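Alkaline phosphatase (Thermus thermophilus, PDB 7KWD) probably removes phosphate from its substrates as a homodimeric, zinc- and magnesium-binding hydrolase of the alkaline phosphatase family. Local coordinates at residues E72-R77 / M439-G444; L113-D118 / V153-D158; H230-I235 / L242-L247; K392-E397 / A406-W411. One frame throughout, in Å; residues are numbered along the deposited sequence.

Interaction 1 of 4, residues E72-R77 / M439-G444; sequences ERLLAR and MLLLYG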
loop_
_atom_site.group_PDB
_atom_site.type_symbol
_atom_site.label_atom_id
_atom_site.label_comp_id
_atom_site.label_asym_id
_atom_site.label_seq_id
_atom_site.Cartn_x
_atom_site.Cartn_y
_atom_site.Cartn_z
ATOM N N GLU A 72 7.236 3.711 13.401
ATOM C CA GLU A 72 7.645 2.309 13.334
ATOM C C GLU A 72 7.560 1.662 14.724
ATOM O O GLU A 72 7.054 0.544 14.877
ATOM C CB GLU A 72 9.065 2.149 12.772
ATOM C CG GLU A 72 9.542 0.687 12.788
ATOM C CD GLU A 72 10.995 0.469 12.349
ATOM O OE1 GLU A 72 11.570 1.363 11.708
ATOM O OE2 GLU A 72 11.562 -0.597 12.669
ATOM N N ARG A 73 8.086 2.343 15.747
ATOM C CA ARG A 73 8.048 1.777 17.101
ATOM C C ARG A 73 6.620 1.473 17.530
ATOM O O ARG A 73 6.373 0.450 18.183
ATOM C CB ARG A 73 8.698 2.733 18.095
ATOM C CG ARG A 73 10.104 3.155 17.681
ATOM C CD ARG A 73 10.772 4.144 18.697
ATOM N NE ARG A 73 11.836 4.977 18.102
ATOM C CZ ARG A 73 12.809 5.554 18.813
ATOM N NH1 ARG A 73 12.856 5.396 20.131
ATOM N NH2 ARG A 73 13.751 6.264 18.214
ATOM N N LEU A 74 5.663 2.364 17.190
ATOM C CA LEU A 74 4.277 2.122 17.568
ATOM C C LEU A 74 3.704 0.933 16.790
ATOM O O LEU A 74 3.065 0.046 17.362
ATOM C CB LEU A 74 3.408 3.368 17.361
ATOM C CG LEU A 74 3.784 4.630 18.109
ATOM C CD1 LEU A 74 2.749 5.707 18.054
ATOM C CD2 LEU A 74 4.107 4.304 19.543
ATOM N N LEU A 75 3.898 0.903 15.479
ATOM C CA LEU A 75 3.337 -0.216 14.726
ATOM C C LEU A 75 3.967 -1.553 15.112
ATOM O O LEU A 75 3.350 -2.596 14.899
ATOM C CB LEU A 75 3.528 0.009 13.230
ATOM C CG LEU A 75 2.814 1.230 12.637
ATOM C CD1 LEU A 75 3.317 1.414 11.220
ATOM C CD2 LEU A 75 1.304 1.054 12.631
ATOM N N ALA A 76 5.175 -1.522 15.682
ATOM C CA ALA A 76 5.919 -2.691 16.121
ATOM C C ALA A 76 5.536 -3.135 17.517
ATOM O O ALA A 76 6.093 -4.117 18.003
ATOM C CB ALA A 76 7.427 -2.393 16.073
ATOM N N ARG A 77 4.586 -2.464 18.157
ATOM C CA ARG A 77 4.264 -2.797 19.535
ATOM C C ARG A 77 2.783 -2.686 19.881
ATOM O O ARG A 77 2.260 -3.486 20.656
ATOM C CB ARG A 77 5.069 -1.883 20.449
ATOM C CG ARG A 77 4.923 -2.211 21.903
ATOM C CD ARG A 77 5.967 -1.491 22.750
ATOM N NE ARG A 77 5.696 -1.684 24.173
ATOM C CZ ARG A 77 6.307 -1.036 25.157
ATOM N NH1 ARG A 77 7.238 -0.123 24.886
ATOM N NH2 ARG A 77 5.975 -1.305 26.409
ATOM N N MET A 439 -3.671 2.584 7.388
ATOM C CA MET A 439 -3.305 2.365 8.782
ATOM C C MET A 439 -4.379 2.793 9.771
ATOM O O MET A 439 -4.952 3.871 9.673
ATOM C CB MET A 439 -2.038 3.152 9.074
ATOM C CG MET A 439 -1.619 3.202 10.521
ATOM S SD MET A 439 -0.144 4.217 10.710
ATOM C CE MET A 439 -0.768 5.834 10.618
ATOM N N LEU A 440 -4.590 1.945 10.788
ATOM C CA LEU A 440 -5.330 2.301 11.997
ATOM C C LEU A 440 -4.559 1.764 13.194
ATOM O O LEU A 440 -4.263 0.564 13.247
ATOM C CB LEU A 440 -6.735 1.712 11.996
ATOM C CG LEU A 440 -7.537 1.707 13.301
ATOM C CD1 LEU A 440 -7.872 3.116 13.841
ATOM C CD2 LEU A 440 -8.819 0.976 13.039
ATOM N N LEU A 441 -4.276 2.639 14.152
ATOM C CA LEU A 441 -3.402 2.305 15.274
ATOM C C LEU A 441 -3.950 2.882 16.568
ATOM O O LEU A 441 -4.361 4.043 16.606
ATOM C CB LEU A 441 -1.988 2.847 15.035
ATOM C CG LEU A 441 -0.985 3.042 16.177
ATOM C CD1 LEU A 441 -0.440 1.715 16.608
ATOM C CD2 LEU A 441 0.156 3.912 15.680
ATOM N N LEU A 442 -3.885 2.090 17.634
ATOM C CA LEU A 442 -4.388 2.468 18.947
ATOM C C LEU A 442 -3.254 2.545 19.955
ATOM O O LEU A 442 -2.465 1.602 20.097
ATOM C CB LEU A 442 -5.417 1.472 19.462
ATOM C CG LEU A 442 -6.607 1.225 18.532
ATOM C CD1 LEU A 442 -7.513 0.120 19.120
ATOM C CD2 LEU A 442 -7.366 2.488 18.354
ATOM N N TYR A 443 -3.176 3.653 20.669
ATOM C CA TYR A 443 -2.093 3.857 21.631
ATOM C C TYR A 443 -2.753 4.213 22.951
ATOM O O TYR A 443 -3.260 5.332 23.133
ATOM C CB TYR A 443 -1.114 4.935 21.178
ATOM C CG TYR A 443 0.072 5.054 22.111
ATOM C CD1 TYR A 443 0.019 5.853 23.246
ATOM C CD2 TYR A 443 1.229 4.334 21.883
ATOM C CE1 TYR A 443 1.092 5.938 24.119
ATOM C CE2 TYR A 443 2.304 4.433 22.742
ATOM C CZ TYR A 443 2.233 5.242 23.853
ATOM O OH TYR A 443 3.327 5.317 24.694
ATOM N N GLY A 444 -2.755 3.269 23.856
ATOM C CA GLY A 444 -3.433 3.466 25.121
ATOM C C GLY A 444 -3.114 2.343 26.077
ATOM O O GLY A 444 -2.480 1.340 25.720
#

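Interaction 2 of 4, residues L113-D118 / V153-D158; sequences LAIHAD and VISNPD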
loop_
_atom_site.group_PDB
_atom_site.type_symbol
_atom_site.label_atom_id
_atom_site.label_comp_id
_atom_site.label_asym_id
_atom_site.label_seq_id
_atom_site.Cartn_x
_atom_site.Cartn_y
_atom_site.Cartn_z
ATOM N N LEU A 113 -20.065 17.662 4.341
ATOM C CA LEU A 113 -19.566 17.510 5.705
ATOM C C LEU A 113 -20.712 17.109 6.619
ATOM O O LEU A 113 -21.689 17.849 6.746
ATOM C CB LEU A 113 -18.960 18.821 6.206
ATOM C CG LEU A 113 -17.725 19.305 5.456
ATOM C CD1 LEU A 113 -17.286 20.691 5.947
ATOM C CD2 LEU A 113 -16.579 18.296 5.619
ATOM N N ALA A 114 -20.586 15.951 7.269
ATOM C CA ALA A 114 -21.605 15.464 8.207
ATOM C C ALA A 114 -23.009 15.641 7.648
ATOM O O ALA A 114 -23.900 16.229 8.271
ATOM C CB ALA A 114 -21.499 16.169 9.555
ATOM N N ILE A 115 -23.212 15.086 6.451
ATOM C CA ILE A 115 -24.482 15.232 5.754
ATOM C C ILE A 115 -24.542 14.188 4.652
ATOM O O ILE A 115 -23.513 13.778 4.106
ATOM C CB ILE A 115 -24.602 16.676 5.199
ATOM C CG1 ILE A 115 -26.040 17.054 4.877
ATOM C CG2 ILE A 115 -23.685 16.815 3.947
ATOM C CD1 ILE A 115 -26.202 18.531 4.431
ATOM N N HIS A 116 -25.761 13.782 4.302
ATOM C CA HIS A 116 -25.969 12.857 3.210
ATOM C C HIS A 116 -26.244 13.614 1.920
ATOM O O HIS A 116 -26.562 14.790 1.933
ATOM C CB HIS A 116 -27.129 11.903 3.521
ATOM C CG HIS A 116 -26.713 10.725 4.332
ATOM N ND1 HIS A 116 -25.575 9.999 4.048
ATOM C CD2 HIS A 116 -27.266 10.151 5.424
ATOM C CE1 HIS A 116 -25.436 9.041 4.942
ATOM N NE2 HIS A 116 -26.458 9.102 5.780
ATOM N N ALA A 117 -26.170 12.907 0.792
ATOM C CA ALA A 117 -26.336 13.577 -0.496
ATOM C C ALA A 117 -27.708 14.232 -0.649
ATOM O O ALA A 117 -27.896 15.057 -1.546
ATOM C CB ALA A 117 -26.134 12.586 -1.645
ATOM N N ASP A 118 -28.678 13.859 0.175
ATOM C CA ASP A 118 -30.011 14.426 0.099
ATOM C C ASP A 118 -30.184 15.565 1.083
ATOM O O ASP A 118 -31.292 16.065 1.239
ATOM C CB ASP A 118 -31.076 13.349 0.363
ATOM C CG ASP A 118 -31.022 12.811 1.779
ATOM O OD1 ASP A 118 -30.140 13.255 2.559
ATOM O OD2 ASP A 118 -31.863 11.947 2.134
ATOM N N VAL A 153 -16.993 18.407 13.549
ATOM C CA VAL A 153 -17.699 19.361 14.397
ATOM C C VAL A 153 -18.986 19.886 13.767
ATOM O O VAL A 153 -19.951 20.153 14.490
ATOM C CB VAL A 153 -16.786 20.539 14.795
ATOM C CG1 VAL A 153 -15.806 20.072 15.796
ATOM C CG2 VAL A 153 -16.088 21.067 13.564
ATOM N N ILE A 154 -19.042 20.084 12.445
ATOM C CA ILE A 154 -20.205 20.787 11.874
ATOM C C ILE A 154 -20.713 20.119 10.601
ATOM O O ILE A 154 -20.044 19.305 9.973
ATOM C CB ILE A 154 -19.913 22.281 11.591
ATOM C CG1 ILE A 154 -18.684 22.469 10.684
ATOM C CG2 ILE A 154 -19.725 23.062 12.915
ATOM C CD1 ILE A 154 -18.998 22.443 9.156
ATOM N N SER A 155 -21.925 20.505 10.210
ATOM C CA SER A 155 -22.570 19.957 9.028
ATOM C C SER A 155 -22.715 21.026 7.958
ATOM O O SER A 155 -23.125 22.157 8.241
ATOM C CB SER A 155 -23.971 19.406 9.335
ATOM O OG SER A 155 -24.517 18.911 8.112
ATOM N N ASN A 156 -22.408 20.660 6.725
ATOM C CA ASN A 156 -22.517 21.610 5.621
ATOM C C ASN A 156 -22.514 20.866 4.297
ATOM O O ASN A 156 -21.685 19.966 4.093
ATOM C CB ASN A 156 -21.352 22.614 5.675
ATOM C CG ASN A 156 -21.542 23.769 4.710
ATOM O OD1 ASN A 156 -21.780 23.557 3.517
ATOM N ND2 ASN A 156 -21.449 24.989 5.223
ATOM N N PRO A 157 -23.413 21.217 3.367
ATOM C CA PRO A 157 -23.505 20.452 2.115
ATOM C C PRO A 157 -22.332 20.644 1.188
ATOM O O PRO A 157 -22.183 19.828 0.277
ATOM C CB PRO A 157 -24.799 20.967 1.462
ATOM C CG PRO A 157 -25.071 22.270 2.123
ATOM C CD PRO A 157 -24.533 22.171 3.510
ATOM N N ASP A 158 -21.489 21.654 1.412
ATOM C CA ASP A 158 -20.372 22.001 0.528
ATOM C C ASP A 158 -19.106 22.169 1.370
ATOM O O ASP A 158 -18.961 23.176 2.085
ATOM C CB ASP A 158 -20.684 23.301 -0.230
ATOM C CG ASP A 158 -19.603 23.693 -1.262
ATOM O OD1 ASP A 158 -18.688 22.887 -1.544
ATOM O OD2 ASP A 158 -19.691 24.827 -1.782
#

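Interaction 3 of 4, residues H230-I235 / L242-L247; sequences HVPYEI and LGVPSL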
loop_
_atom_site.group_PDB
_atom_site.type_symbol
_atom_site.label_atom_id
_atom_site.label_comp_id
_atom_site.label_asym_id
_atom_site.label_seq_id
_atom_site.Cartn_x
_atom_site.Cartn_y
_atom_site.Cartn_z
ATOM N N HIS A 230 -3.440 26.965 3.187
ATOM C CA HIS A 230 -2.867 25.920 4.034
ATOM C C HIS A 230 -1.532 26.368 4.615
ATOM O O HIS A 230 -0.823 27.198 4.042
ATOM C CB HIS A 230 -2.637 24.645 3.246
ATOM C CG HIS A 230 -3.847 24.158 2.534
ATOM N ND1 HIS A 230 -5.009 23.849 3.194
ATOM C CD2 HIS A 230 -4.076 23.904 1.226
ATOM C CE1 HIS A 230 -5.915 23.444 2.319
ATOM N NE2 HIS A 230 -5.368 23.456 1.120
ATOM N N VAL A 231 -1.203 25.830 5.782
ATOM C CA VAL A 231 0.125 26.075 6.363
ATOM C C VAL A 231 1.174 25.476 5.442
ATOM O O VAL A 231 0.929 24.417 4.831
ATOM C CB VAL A 231 0.227 25.472 7.777
ATOM C CG1 VAL A 231 1.565 25.791 8.407
ATOM C CG2 VAL A 231 -0.914 25.997 8.621
ATOM N N PRO A 232 2.326 26.121 5.262
ATOM C CA PRO A 232 3.356 25.555 4.386
ATOM C C PRO A 232 3.802 24.153 4.806
ATOM O O PRO A 232 3.857 23.809 5.992
ATOM C CB PRO A 232 4.514 26.563 4.503
ATOM C CG PRO A 232 3.834 27.884 4.831
ATOM C CD PRO A 232 2.628 27.511 5.677
ATOM N N TYR A 233 4.186 23.374 3.794
ATOM C CA TYR A 233 4.853 22.100 4.026
ATOM C C TYR A 233 6.029 22.237 4.984
ATOM O O TYR A 233 6.770 23.231 4.952
ATOM C CB TYR A 233 5.356 21.540 2.712
ATOM C CG TYR A 233 4.318 21.145 1.721
ATOM C CD1 TYR A 233 3.595 19.969 1.890
ATOM C CD2 TYR A 233 4.088 21.919 0.574
ATOM C CE1 TYR A 233 2.642 19.569 0.933
ATOM C CE2 TYR A 233 3.149 21.540 -0.366
ATOM C CZ TYR A 233 2.422 20.365 -0.175
ATOM O OH TYR A 233 1.477 19.952 -1.082
ATOM N N GLU A 234 6.221 21.205 5.805
ATOM C CA GLU A 234 7.420 21.123 6.638
ATOM C C GLU A 234 8.711 21.391 5.848
ATOM O O GLU A 234 9.603 22.092 6.330
ATOM C CB GLU A 234 7.491 19.751 7.313
ATOM C CG GLU A 234 8.745 19.514 8.152
ATOM C CD GLU A 234 8.868 20.409 9.378
ATOM O OE1 GLU A 234 7.887 21.068 9.818
ATOM O OE2 GLU A 234 9.998 20.480 9.900
ATOM N N ILE A 235 8.837 20.839 4.642
ATOM C CA ILE A 235 10.101 21.034 3.930
ATOM C C ILE A 235 10.350 22.519 3.689
ATOM O O ILE A 235 11.490 22.989 3.738
ATOM C CB ILE A 235 10.116 20.220 2.619
ATOM C CG1 ILE A 235 11.540 20.178 2.061
ATOM C CG2 ILE A 235 9.135 20.770 1.585
ATOM C CD1 ILE A 235 11.722 19.282 0.857
ATOM N N LEU A 242 10.358 30.052 6.407
ATOM C CA LEU A 242 9.030 30.642 6.493
ATOM C C LEU A 242 8.612 30.737 7.954
ATOM O O LEU A 242 8.789 29.791 8.730
ATOM C CB LEU A 242 8.023 29.833 5.689
ATOM C CG LEU A 242 8.468 29.489 4.286
ATOM C CD1 LEU A 242 7.391 28.706 3.573
ATOM C CD2 LEU A 242 8.791 30.736 3.496
ATOM N N GLY A 243 8.089 31.904 8.332
ATOM C CA GLY A 243 7.677 32.161 9.696
ATOM C C GLY A 243 6.301 31.601 9.998
ATOM O O GLY A 243 5.354 32.352 10.288
ATOM N N VAL A 244 6.180 30.287 9.915
ATOM C CA VAL A 244 4.928 29.587 10.208
ATOM C C VAL A 244 5.241 28.527 11.250
ATOM O O VAL A 244 6.382 28.057 11.374
ATOM C CB VAL A 244 4.298 28.958 8.930
ATOM C CG1 VAL A 244 3.958 30.052 7.972
ATOM C CG2 VAL A 244 5.261 27.969 8.274
ATOM N N PRO A 245 4.231 28.123 12.032
ATOM C CA PRO A 245 4.492 27.099 13.052
ATOM C C PRO A 245 4.584 25.723 12.413
ATOM O O PRO A 245 4.072 25.485 11.317
ATOM C CB PRO A 245 3.299 27.211 14.002
ATOM C CG PRO A 245 2.191 27.849 13.191
ATOM C CD PRO A 245 2.811 28.544 12.002
ATOM N N SER A 246 5.331 24.845 13.075
ATOM C CA SER A 246 5.285 23.420 12.783
ATOM C C SER A 246 4.018 22.813 13.383
ATOM O O SER A 246 3.409 23.365 14.301
ATOM C CB SER A 246 6.509 22.706 13.374
ATOM O OG SER A 246 6.511 22.841 14.794
ATOM N N LEU A 247 3.632 21.644 12.887
ATOM C CA LEU A 247 2.505 20.969 13.531
ATOM C C LEU A 247 2.779 20.785 15.026
ATOM O O LEU A 247 1.897 21.025 15.869
ATOM C CB LEU A 247 2.224 19.652 12.829
ATOM C CG LEU A 247 0.927 18.949 13.280
ATOM C CD1 LEU A 247 -0.275 19.847 13.134
ATOM C CD2 LEU A 247 0.762 17.667 12.453
HETATM O O HOH W 1 4.803 23.675 8.930
HETATM O O HOH W 2 5.239 21.114 10.007
#

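Interaction 4 of 4, residues K392-E397 / A406-W411; sequences KVYWPE and ANTMAW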
loop_
_atom_site.group_PDB
_atom_site.type_symbol
_atom_site.label_atom_id
_atom_site.label_comp_id
_atom_site.label_asym_id
_atom_site.label_seq_id
_atom_site.Cartn_x
_atom_site.Cartn_y
_atom_site.Cartn_z
ATOM N N LYS A 392 -0.407 25.093 -20.066
ATOM C CA LYS A 392 -1.222 23.961 -19.619
ATOM C C LYS A 392 -1.080 22.767 -20.558
ATOM O O LYS A 392 -2.040 22.050 -20.864
ATOM C CB LYS A 392 -2.674 24.391 -19.460
ATOM C CG LYS A 392 -2.767 25.661 -18.600
ATOM C CD LYS A 392 -4.067 25.751 -17.809
ATOM C CE LYS A 392 -4.269 27.162 -17.234
ATOM N NZ LYS A 392 -3.213 28.144 -17.665
ATOM N N VAL A 393 0.147 22.524 -20.989
ATOM C CA VAL A 393 0.484 21.323 -21.734
ATOM C C VAL A 393 1.254 20.403 -20.800
ATOM O O VAL A 393 2.349 20.753 -20.329
ATOM C CB VAL A 393 1.293 21.643 -22.990
ATOM C CG1 VAL A 393 1.720 20.361 -23.614
ATOM C CG2 VAL A 393 0.450 22.488 -23.947
ATOM N N TYR A 394 0.686 19.226 -20.542
ATOM C CA TYR A 394 1.141 18.348 -19.473
ATOM C C TYR A 394 1.814 17.126 -20.073
ATOM O O TYR A 394 1.474 16.686 -21.174
ATOM C CB TYR A 394 -0.043 17.964 -18.583
ATOM C CG TYR A 394 -0.784 19.170 -18.056
ATOM C CD1 TYR A 394 -0.092 20.227 -17.496
ATOM C CD2 TYR A 394 -2.166 19.255 -18.121
ATOM C CE1 TYR A 394 -0.743 21.340 -17.016
ATOM C CE2 TYR A 394 -2.835 20.373 -17.638
ATOM C CZ TYR A 394 -2.109 21.412 -17.088
ATOM O OH TYR A 394 -2.736 22.524 -16.595
ATOM N N TRP A 395 2.798 16.594 -19.356
ATOM C CA TRP A 395 3.500 15.411 -19.809
ATOM C C TRP A 395 3.707 14.427 -18.669
ATOM O O TRP A 395 4.108 14.815 -17.569
ATOM C CB TRP A 395 4.876 15.791 -20.401
ATOM C CG TRP A 395 5.432 14.708 -21.226
ATOM C CD1 TRP A 395 5.139 14.437 -22.530
ATOM C CD2 TRP A 395 6.369 13.713 -20.808
ATOM N NE1 TRP A 395 5.842 13.330 -22.951
ATOM C CE2 TRP A 395 6.610 12.873 -21.911
ATOM C CE3 TRP A 395 7.035 13.453 -19.608
ATOM C CZ2 TRP A 395 7.488 11.799 -21.849
ATOM C CZ3 TRP A 395 7.910 12.394 -19.554
ATOM C CH2 TRP A 395 8.131 11.585 -20.661
ATOM N N PRO A 396 3.467 13.130 -18.921
ATOM C CA PRO A 396 2.998 12.554 -20.183
ATOM C C PRO A 396 1.540 12.855 -20.490
ATOM O O PRO A 396 1.117 12.772 -21.642
ATOM C CB PRO A 396 3.194 11.044 -19.976
ATOM C CG PRO A 396 3.227 10.874 -18.518
ATOM C CD PRO A 396 3.909 12.079 -17.985
ATOM N N GLU A 397 0.768 13.179 -19.467
ATOM C CA GLU A 397 -0.650 13.463 -19.655
ATOM C C GLU A 397 -1.181 14.017 -18.337
ATOM O O GLU A 397 -0.425 14.281 -17.398
ATOM C CB GLU A 397 -1.414 12.232 -20.128
ATOM C CG GLU A 397 -1.275 10.977 -19.274
ATOM C CD GLU A 397 -2.161 11.038 -18.062
ATOM O OE1 GLU A 397 -3.415 11.133 -18.221
ATOM O OE2 GLU A 397 -1.612 11.039 -16.965
ATOM N N ALA A 406 2.341 20.160 -11.178
ATOM C CA ALA A 406 3.276 19.443 -10.311
ATOM C C ALA A 406 3.620 18.058 -10.840
ATOM O O ALA A 406 4.777 17.631 -10.743
ATOM C CB ALA A 406 2.708 19.323 -8.903
ATOM N N ASN A 407 2.638 17.324 -11.383
ATOM C CA ASN A 407 2.939 15.967 -11.823
ATOM C C ASN A 407 3.869 15.967 -13.035
ATOM O O ASN A 407 4.675 15.047 -13.199
ATOM C CB ASN A 407 1.667 15.167 -12.157
ATOM C CG ASN A 407 0.805 14.797 -10.919
ATOM O OD1 ASN A 407 -0.238 14.168 -11.083
ATOM N ND2 ASN A 407 1.223 15.187 -9.712
ATOM N N THR A 408 3.751 16.964 -13.918
ATOM C CA THR A 408 4.739 17.080 -14.990
ATOM C C THR A 408 6.112 17.376 -14.402
ATOM O O THR A 408 7.132 16.844 -14.861
ATOM C CB THR A 408 4.326 18.165 -15.992
ATOM O OG1 THR A 408 3.054 17.832 -16.567
ATOM C CG2 THR A 408 5.359 18.276 -17.125
ATOM N N MET A 409 6.158 18.213 -13.362
ATOM C CA MET A 409 7.418 18.452 -12.669
ATOM C C MET A 409 8.024 17.141 -12.177
ATOM O O MET A 409 9.230 16.910 -12.314
ATOM C CB MET A 409 7.181 19.428 -11.517
ATOM C CG MET A 409 6.834 20.839 -12.006
ATOM S SD MET A 409 6.327 21.999 -10.736
ATOM C CE MET A 409 7.909 22.406 -9.977
ATOM N N ALA A 410 7.199 16.253 -11.625
ATOM C CA ALA A 410 7.740 15.012 -11.089
ATOM C C ALA A 410 8.325 14.160 -12.199
ATOM O O ALA A 410 9.442 13.643 -12.077
ATOM C CB ALA A 410 6.655 14.246 -10.332
ATOM N N TRP A 411 7.605 14.063 -13.320
ATOM C CA TRP A 411 8.104 13.312 -14.458
ATOM C C TRP A 411 9.315 13.982 -15.085
ATOM O O TRP A 411 10.189 13.291 -15.624
ATOM C CB TRP A 411 6.998 13.145 -15.495
ATOM C CG TRP A 411 6.115 11.975 -15.234
ATOM C CD1 TRP A 411 4.855 11.994 -14.705
ATOM C CD2 TRP A 411 6.418 10.604 -15.509
ATOM N NE1 TRP A 411 4.357 10.716 -14.637
ATOM C CE2 TRP A 411 5.306 9.846 -15.117
ATOM C CE3 TRP A 411 7.530 9.941 -16.042
ATOM C CZ2 TRP A 411 5.271 8.461 -15.245
ATOM C CZ3 TRP A 411 7.493 8.576 -16.165
ATOM C CH2 TRP A 411 6.373 7.846 -15.760
#

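Interaction 1 of 4, residues E72-R77 / M439-G444
Y443 OH is hydrogen-bonded to D305, so the polar end of this tyrosine is satisfied beyond the contact while its ring serves as an apolar wall for L74. One methyl, L74 CD2, approaches that ring obliquely, 3.7 Å from Y443 CE2. The leucine touches a second partner with the root of its side chain: L74 CB lies 3.7 Å from L441 CD2, and L74 CD1 stands 3.9 Å from that same methyl. L74 thus reaches two strand residues from one turn of helix 70-75, crossing each of their side chains at about a right angle. L441 holds CG anti to its backbone N (chi1 161°), which carries its CD2 into the groove between L74 and L75. At the start of the strand segment, M439 extends through chi1 and chi2 before bending at chi3 (77°). Its SD comes 4.0 Å from L75 CD2, and its side chain is about 10 Å from those of the metal ligands D47 and D317. The helix therefore rests on M439, L441 and Y443 of strand 438-443, which joins strand 310-325 of the central sheet region. Helix 283-306 adds L297 and T301 to the packing round L74, and the second subunit packs against E72 and R73. No hydrogen bond links the two segments, so their hold on each other comes from the close fit of buried hydrocarbon, sulfur and ring surfaces.

Interaction 2 of 4, residues L113-D118 / V153-D158
L113 and N156 form a single antiparallel bridge as a hydrogen-bonded pair. L113 N donates to N156 O at 2.8 Å, almost in line with the carbonyl, and N156 N returns a bond to L113 O at 2.9 Å. A third bond comes from a side chain: S155 OG, turned anti to its own backbone N (chi1 179°), donates to A114 O over 2.8 Å, arriving from above the carbonyl plane, 53° out of it. A CA-H...O contact supplements these, with S155 CA 3.2 Å from L113 O. On the N156 side, OD1 takes D158 N in the carbonyl plane, on a lone pair, closing an Asx turn that helps shape the chain around P157, while ND2 is held by Q168.

The apolar contacts lie at two places. L113 CD1 meets I154 CD1 at 4.0 Å, and I115 CD1 rests 4.1 Å from P157 CB while its CG2 leans on N156 O. A glycine in place of I115 would probably leave the proline without this cover and open a gap beside the N156 carbonyl.

Two loops, following helices 95-104 and 147-153, are tied together here. The first of these helices starts at S95, the predicted phosphoserine nucleophile, whose side chain is about 7 Å from that of L113; the second carries the magnesium ligand T148. The paired backbone bonds and the S155 hydroxyl bond to A114 O probably fix how the two loops lie against each other.

Interaction 3 of 4, residues H230-I235 / L242-L247
V231 and V244 bring their CA atoms within 7.1 Å as the chain before helix 234-239 runs past the loop leaving it, with no direct hydrogen bond between the two segments. The motif is a helix flanked by loops that fold back on each other: Y233 is the N-cap of helix 234-239, G243 centres an inverse gamma turn, and S246 is the N-cap of helix 247-259. The S246 hydroxyl caps a backbone N in the first turn of that helix and S246 N is bonded to E249, a pairing consistent with a capping box.

P232 is the hub of the apolar contact. The CD-CG edge of its ring bears on both V244 methyls, with P232 CD 3.7 Å from V244 CG1. L242 CD1 approaches P232 CB, also at 3.7 Å, so leucine and valine both close on the proline from the return loop. V231 CG1 lies 3.9 Å from P245 O and also borders V244 CB.

E234 bends at chi2 (65°), which turns its carboxylate toward S246. The charge is paired within its own helix, OE1 with R237 and OE2 with R238, while W288 of helix 283-306 packs against its side chain. Two waters bridge the segments. One donates to both P232 O and P245 O, two acceptors that could not bond each other, 3.1 Å from each. A second donates to E234 OE1 at 2.7 Å and accepts a weak bond from L247 N at 3.3 Å.

Interaction 4 of 4, residues K392-E397 / A406-W411
Y394 touches T408 through its CB, 3.7 Å from T408 OG1, while the carbonyl oxygen of K392 lies over one face of the tyrosine ring. The next residue makes the polar link: W395 N donates to T408 OG1 at 3.1 Å along a nearly straight N-H (164°). The threonine hydroxyl is also hydrogen-bonded to Q404, just ahead of helix 406-412, so two groups hold it. W395 CB rests against T408 CG2, and W395 CE3 sits 4.1 Å from W411 CB, the two side chains crossing at about a right angle. The peptide bond before P396 is cis, and P396 CB lies over one face of the W395 indole. On its other partner the proline makes a CH-pi contact: P396 CD stands 3.5 Å from the centroid of the five-membered ring of W411, only 13° off the ring normal. Replacing W411 by alanine would probably leave P396 CD without its aromatic platform and Q401 OE1 without the indole N-H it is bonded to.

The dimer interface lies here too, since R400 of the second subunit makes a cation-pi contact with W411 and P396 of that subunit packs on W395. Helix 406-412 itself is flanked by helices 379-391 and 349-356, and N407 ND2 ties it to the backbone oxygen of H279, a zinc ligand on helix 273-280.

In the fold
Along the chain, interaction 1 opens first and closes last, joining helix 70-75 to strand 438-443 across 361 residues; interactions 2, 3 and 4 follow one another within that span. They are spread through the alkaline phosphatase fold, and none touches another. Centres are between 26 and 37 Å apart, and interactions 3 and 4 come closest, about 8 Å between nearest atoms. Helix 283-306 packs on both interactions 1 and 3. Interactions 1 and 4 both meet the second subunit, so they couple the monomer fold to the homodimer. Interaction 2 lies close to the predicted nucleophile, while interaction 4 reaches a zinc ligand's backbone; each has a side chain about 9 to 13 Å from a bound metal ion.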